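Local structure of alpha-amylase (Eisenia fetida, 6M4K) at residues A[47-59]-A[108-121]. The protein probably hydrolyses internal alpha-1,4-glucosidic linkages of starch-like polysaccharides, as a calcium-binding alpha-amylase of glycoside hydrolase family 13. Residues are numbered along the deposited sequence; the frame is centred on the assembly and turned at random.
Sequences VSPPNEHRIVTDP and TGGGSGTGSDGNSF
The carboxylate of Glu52 plugs the type I turn Gly115–Gly118. Glu52 OE2 accepts from Asn119 N (2.9 Å) through the syn lone pair and from Asp117 N (2.9 Å) from above the carboxylate plane. Glu52 OE1 takes a nearly straight bond from Asn119 ND2 (2.7 Å), which comes in on the syn side, and a second bond links it to Ser71 OG. With CG anti to the backbone N (chi1 -180°) and an extended chain, Glu52 reaches straight into the turn; a glutamine here would probably leave Asp117 N and Asn119 N without their acceptor if its NH2 replaced OE2, or Asn119 ND2 if it replaced OE1. His53 O receives Ser116 N (2.8 Å), while His53 N donates to Ser116 OG (3.1 Å), and Ser116 OG in turn donates to Asn75 O. Ser116 CB makes a CH-pi contact over the His53 ring, whose rotation is fixed by ND1, which donates to Arg54 O, and NE2, which accepts from Arg77 N. Arg54 grips Gly110 O end-on with NH1 (3.1 Å) and NH2 (3.0 Å); NH1 also meets Gln68 OE1, and a water joins NH2 to Ser112 O. Phe121 CZ, in one of two conformers, lies over one guanidinium face. The contact thus ties the loop after the second barrel strand, 44-47, to the hairpin 112-114/120-122 in the excursion leaving the third, 97-102: domain B in GH13 amylases.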
loop_
_atom_site.group_PDB
_atom_site.type_symbol
_atom_site.label_atom_id
_atom_site.label_comp_id
_atom_site.label_asym_id
_atom_site.label_seq_id
_atom_site.Cartn_x
_atom_site.Cartn_y
_atom_site.Cartn_z
ATOM N N VAL A 47 3.474 5.329 6.568
ATOM C CA VAL A 47 4.015 4.959 7.873
ATOM C C VAL A 47 2.905 4.376 8.739
ATOM O O VAL A 47 1.734 4.762 8.639
ATOM C CB VAL A 47 4.696 6.160 8.566
ATOM C CG1 VAL A 47 5.804 6.720 7.698
ATOM C CG2 VAL A 47 3.680 7.244 8.955
ATOM N N SER A 48 3.291 3.449 9.626
ATOM C CA SER A 48 2.345 2.813 10.534
ATOM C C SER A 48 1.733 3.853 11.478
ATOM O O SER A 48 2.312 4.927 11.686
ATOM C CB SER A 48 3.070 1.732 11.346
ATOM O OG SER A 48 3.317 0.577 10.556
ATOM N N PRO A 49 0.567 3.562 12.068
ATOM C CA PRO A 49 -0.118 4.571 12.905
ATOM C C PRO A 49 0.829 5.164 13.931
ATOM O O PRO A 49 1.450 4.428 14.712
ATOM C CB PRO A 49 -1.257 3.770 13.558
ATOM C CG PRO A 49 -1.594 2.727 12.511
ATOM C CD PRO A 49 -0.252 2.341 11.918
ATOM N N PRO A 50 1.003 6.491 13.932
ATOM C CA PRO A 50 2.037 7.114 14.763
ATOM C C PRO A 50 1.493 7.694 16.057
ATOM O O PRO A 50 2.272 8.199 16.874
ATOM C CB PRO A 50 2.549 8.235 13.854
ATOM C CG PRO A 50 1.293 8.675 13.154
ATOM C CD PRO A 50 0.536 7.404 12.869
ATOM N N ASN A 51 0.173 7.687 16.229
ATOM C CA ASN A 51 -0.438 8.195 17.447
ATOM C C ASN A 51 -0.312 7.160 18.568
ATOM O O ASN A 51 0.071 6.005 18.348
ATOM C CB ASN A 51 -1.913 8.485 17.206
ATOM C CG ASN A 51 -2.659 7.249 16.812
ATOM O OD1 ASN A 51 -2.450 6.722 15.718
ATOM N ND2 ASN A 51 -3.502 6.744 17.697
ATOM N N GLU A 52 -0.670 7.581 19.780
ATOM C CA GLU A 52 -0.653 6.668 20.915
ATOM C C GLU A 52 -1.656 5.547 20.704
ATOM O O GLU A 52 -2.853 5.794 20.516
ATOM C CB GLU A 52 -0.980 7.412 22.204
ATOM C CG GLU A 52 -0.956 6.461 23.382
ATOM C CD GLU A 52 -1.191 7.116 24.718
ATOM O OE1 GLU A 52 -1.797 8.211 24.792
ATOM O OE2 GLU A 52 -0.764 6.506 25.722
ATOM N N HIS A 53 -1.168 4.312 20.783
ATOM C CA HIS A 53 -1.984 3.137 20.548
ATOM C C HIS A 53 -1.912 2.200 21.749
ATOM O O HIS A 53 -1.060 2.330 22.633
ATOM C CB HIS A 53 -1.515 2.398 19.284
ATOM C CG HIS A 53 -0.053 2.078 19.294
ATOM N ND1 HIS A 53 0.474 1.018 20.003
ATOM C CD2 HIS A 53 1.000 2.714 18.726
ATOM C CE1 HIS A 53 1.786 0.997 19.842
ATOM N NE2 HIS A 53 2.133 2.018 19.077
ATOM N N ARG A 54 -2.818 1.231 21.746
ATOM C CA ARG A 54 -2.860 0.226 22.795
ATOM C C ARG A 54 -1.531 -0.516 22.862
ATOM O O ARG A 54 -0.891 -0.784 21.840
ATOM C CB ARG A 54 -3.983 -0.763 22.482
ATOM C CG ARG A 54 -4.339 -1.715 23.626
ATOM C CD ARG A 54 -5.545 -2.576 23.288
ATOM N NE ARG A 54 -5.946 -3.363 24.460
ATOM C CZ ARG A 54 -7.192 -3.751 24.711
ATOM N NH1 ARG A 54 -8.179 -3.435 23.889
ATOM N NH2 ARG A 54 -7.462 -4.444 25.815
ATOM N N ILE A 55 -1.113 -0.847 24.079
ATOM C CA ILE A 55 -0.055 -1.820 24.284
ATOM C C ILE A 55 -0.735 -3.116 24.694
ATOM O O ILE A 55 -1.445 -3.161 25.712
ATOM C CB ILE A 55 0.956 -1.349 25.342
ATOM C CG1 ILE A 55 1.682 -0.087 24.872
ATOM C CG2 ILE A 55 1.967 -2.462 25.627
ATOM C CD1 ILE A 55 2.474 -0.283 23.593
ATOM N N VAL A 56 -0.550 -4.156 23.888
ATOM C CA VAL A 56 -1.134 -5.468 24.130
ATOM C C VAL A 56 0.011 -6.398 24.492
ATOM O O VAL A 56 0.976 -6.534 23.732
ATOM C CB VAL A 56 -1.887 -5.981 22.896
ATOM C CG1 VAL A 56 -2.338 -7.417 23.106
ATOM C CG2 VAL A 56 -3.077 -5.072 22.576
ATOM N N THR A 57 -0.095 -7.033 25.654
ATOM C CA THR A 57 0.919 -7.981 26.093
ATOM C C THR A 57 0.456 -9.430 26.035
ATOM O O THR A 57 1.298 -10.335 26.136
ATOM C CB THR A 57 1.429 -7.629 27.501
ATOM O OG1 THR A 57 0.326 -7.515 28.403
ATOM C CG2 THR A 57 2.172 -6.307 27.488
ATOM N N ASP A 58 -0.840 -9.678 25.866
ATOM C CA ASP A 58 -1.332 -11.015 25.560
ATOM C C ASP A 58 -2.150 -10.945 24.267
ATOM O O ASP A 58 -3.280 -10.465 24.288
ATOM C CB ASP A 58 -2.216 -11.540 26.695
ATOM C CG ASP A 58 -2.708 -12.945 26.436
ATOM O OD1 ASP A 58 -2.104 -13.622 25.585
ATOM O OD2 ASP A 58 -3.685 -13.379 27.090
ATOM N N PRO A 59 -1.594 -11.407 23.140
ATOM C CA PRO A 59 -0.251 -11.967 22.958
ATOM C C PRO A 59 0.805 -10.850 22.980
ATOM O O PRO A 59 0.444 -9.669 23.015
ATOM C CB PRO A 59 -0.346 -12.623 21.580
ATOM C CG PRO A 59 -1.285 -11.717 20.822
ATOM C CD PRO A 59 -2.302 -11.250 21.849
ATOM N N THR A 108 -10.155 1.580 21.182
ATOM C CA THR A 108 -9.748 0.215 21.486
ATOM C C THR A 108 -10.954 -0.712 21.490
ATOM O O THR A 108 -12.109 -0.277 21.415
ATOM C CB THR A 108 -9.069 0.122 22.859
ATOM O OG1 THR A 108 -10.032 0.419 23.891
ATOM C CG2 THR A 108 -7.907 1.079 22.949
ATOM N N GLY A 109 -10.668 -2.006 21.619
ATOM C CA GLY A 109 -11.670 -2.969 22.022
ATOM C C GLY A 109 -11.934 -2.886 23.515
ATOM O O GLY A 109 -11.587 -1.911 24.189
ATOM N N GLY A 110 -12.562 -3.936 24.035
ATOM C CA GLY A 110 -12.831 -4.010 25.457
ATOM C C GLY A 110 -11.567 -4.165 26.282
ATOM O O GLY A 110 -10.462 -4.404 25.787
ATOM N N GLY A 111 -11.742 -4.034 27.595
ATOM C CA GLY A 111 -10.620 -4.117 28.505
ATOM C C GLY A 111 -10.033 -2.759 28.820
ATOM O O GLY A 111 -10.439 -1.715 28.300
ATOM N N SER A 112 -9.053 -2.764 29.713
ATOM C CA SER A 112 -8.440 -1.524 30.150
ATOM C C SER A 112 -6.933 -1.700 30.189
ATOM O O SER A 112 -6.413 -2.818 30.199
ATOM C CB SER A 112 -8.936 -1.097 31.536
ATOM O OG SER A 112 -8.388 -1.949 32.535
ATOM N N GLY A 113 -6.246 -0.571 30.236
ATOM C CA GLY A 113 -4.796 -0.572 30.290
ATOM C C GLY A 113 -4.273 0.811 29.997
ATOM O O GLY A 113 -4.948 1.816 30.249
ATOM N N THR A 114 -3.064 0.856 29.467
ATOM C CA THR A 114 -2.501 2.109 29.006
ATOM C C THR A 114 -2.007 1.953 27.577
ATOM O O THR A 114 -1.841 0.841 27.064
ATOM C CB THR A 114 -1.372 2.594 29.917
ATOM O OG1 THR A 114 -0.377 1.566 30.048
ATOM C CG2 THR A 114 -1.917 2.947 31.306
ATOM N N GLY A 115 -1.787 3.097 26.934
ATOM C CA GLY A 115 -1.242 3.141 25.599
ATOM C C GLY A 115 0.262 3.343 25.591
ATOM O O GLY A 115 0.940 3.324 26.622
ATOM N N SER A 116 0.782 3.561 24.384
ATOM C CA SER A 116 2.215 3.685 24.149
ATOM C C SER A 116 2.798 4.996 24.651
ATOM O O SER A 116 4.022 5.172 24.570
ATOM C CB SER A 116 2.498 3.531 22.650
ATOM O OG SER A 116 1.730 4.459 21.882
ATOM N N ASP A 117 1.967 5.922 25.130
ATOM C CA ASP A 117 2.430 7.176 25.713
ATOM C C ASP A 117 2.013 7.292 27.172
ATOM O O ASP A 117 2.103 8.382 27.746
ATOM C CB ASP A 117 1.928 8.382 24.899
ATOM C CG ASP A 117 2.829 9.600 25.020
ATOM O OD1 ASP A 117 3.984 9.467 25.466
ATOM O OD2 ASP A 117 2.383 10.706 24.650
ATOM N N GLY A 118 1.533 6.202 27.775
ATOM C CA GLY A 118 1.200 6.193 29.185
ATOM C C GLY A 118 -0.222 6.570 29.544
ATOM O O GLY A 118 -0.577 6.493 30.727
ATOM N N ASN A 119 -1.056 6.960 28.582
ATOM C CA ASN A 119 -2.423 7.351 28.904
ATOM C C ASN A 119 -3.317 6.130 29.066
ATOM O O ASN A 119 -3.131 5.101 28.408
ATOM C CB ASN A 119 -2.972 8.287 27.829
ATOM C CG ASN A 119 -2.334 9.656 27.892
ATOM O OD1 ASN A 119 -2.367 10.322 28.935
ATOM N ND2 ASN A 119 -1.719 10.077 26.796
ATOM N N SER A 120 -4.339 6.269 29.907
ATOM C CA SER A 120 -5.275 5.184 30.170
ATOM C C SER A 120 -6.268 5.000 29.024
ATOM O O SER A 120 -6.664 5.956 28.348
ATOM C CB SER A 120 -6.061 5.467 31.454
ATOM O OG SER A 120 -6.925 4.388 31.794
ATOM N N PHE A 121 -6.689 3.751 28.828
ATOM C CA PHE A 121 -7.876 3.437 28.047
ATOM C C PHE A 121 -8.755 2.487 28.842
ATOM O O PHE A 121 -8.265 1.683 29.641
ATOM C CB PHE A 121 -7.564 2.801 26.672
ATOM C CG PHE A 121 -7.111 1.362 26.738
ATOM C CD1 PHE A 121 -5.764 1.063 26.863
ATOM C CD2 PHE A 121 -8.015 0.310 26.639
ATOM C CE1 PHE A 121 -5.326 -0.243 26.907
ATOM C CE2 PHE A 121 -7.582 -1.000 26.692
ATOM C CZ PHE A 121 -6.232 -1.279 26.831
HETATM O O HOH W 1 -6.001 -4.763 28.286
HETATM O O HOH W 2 -2.126 -1.956 28.289
#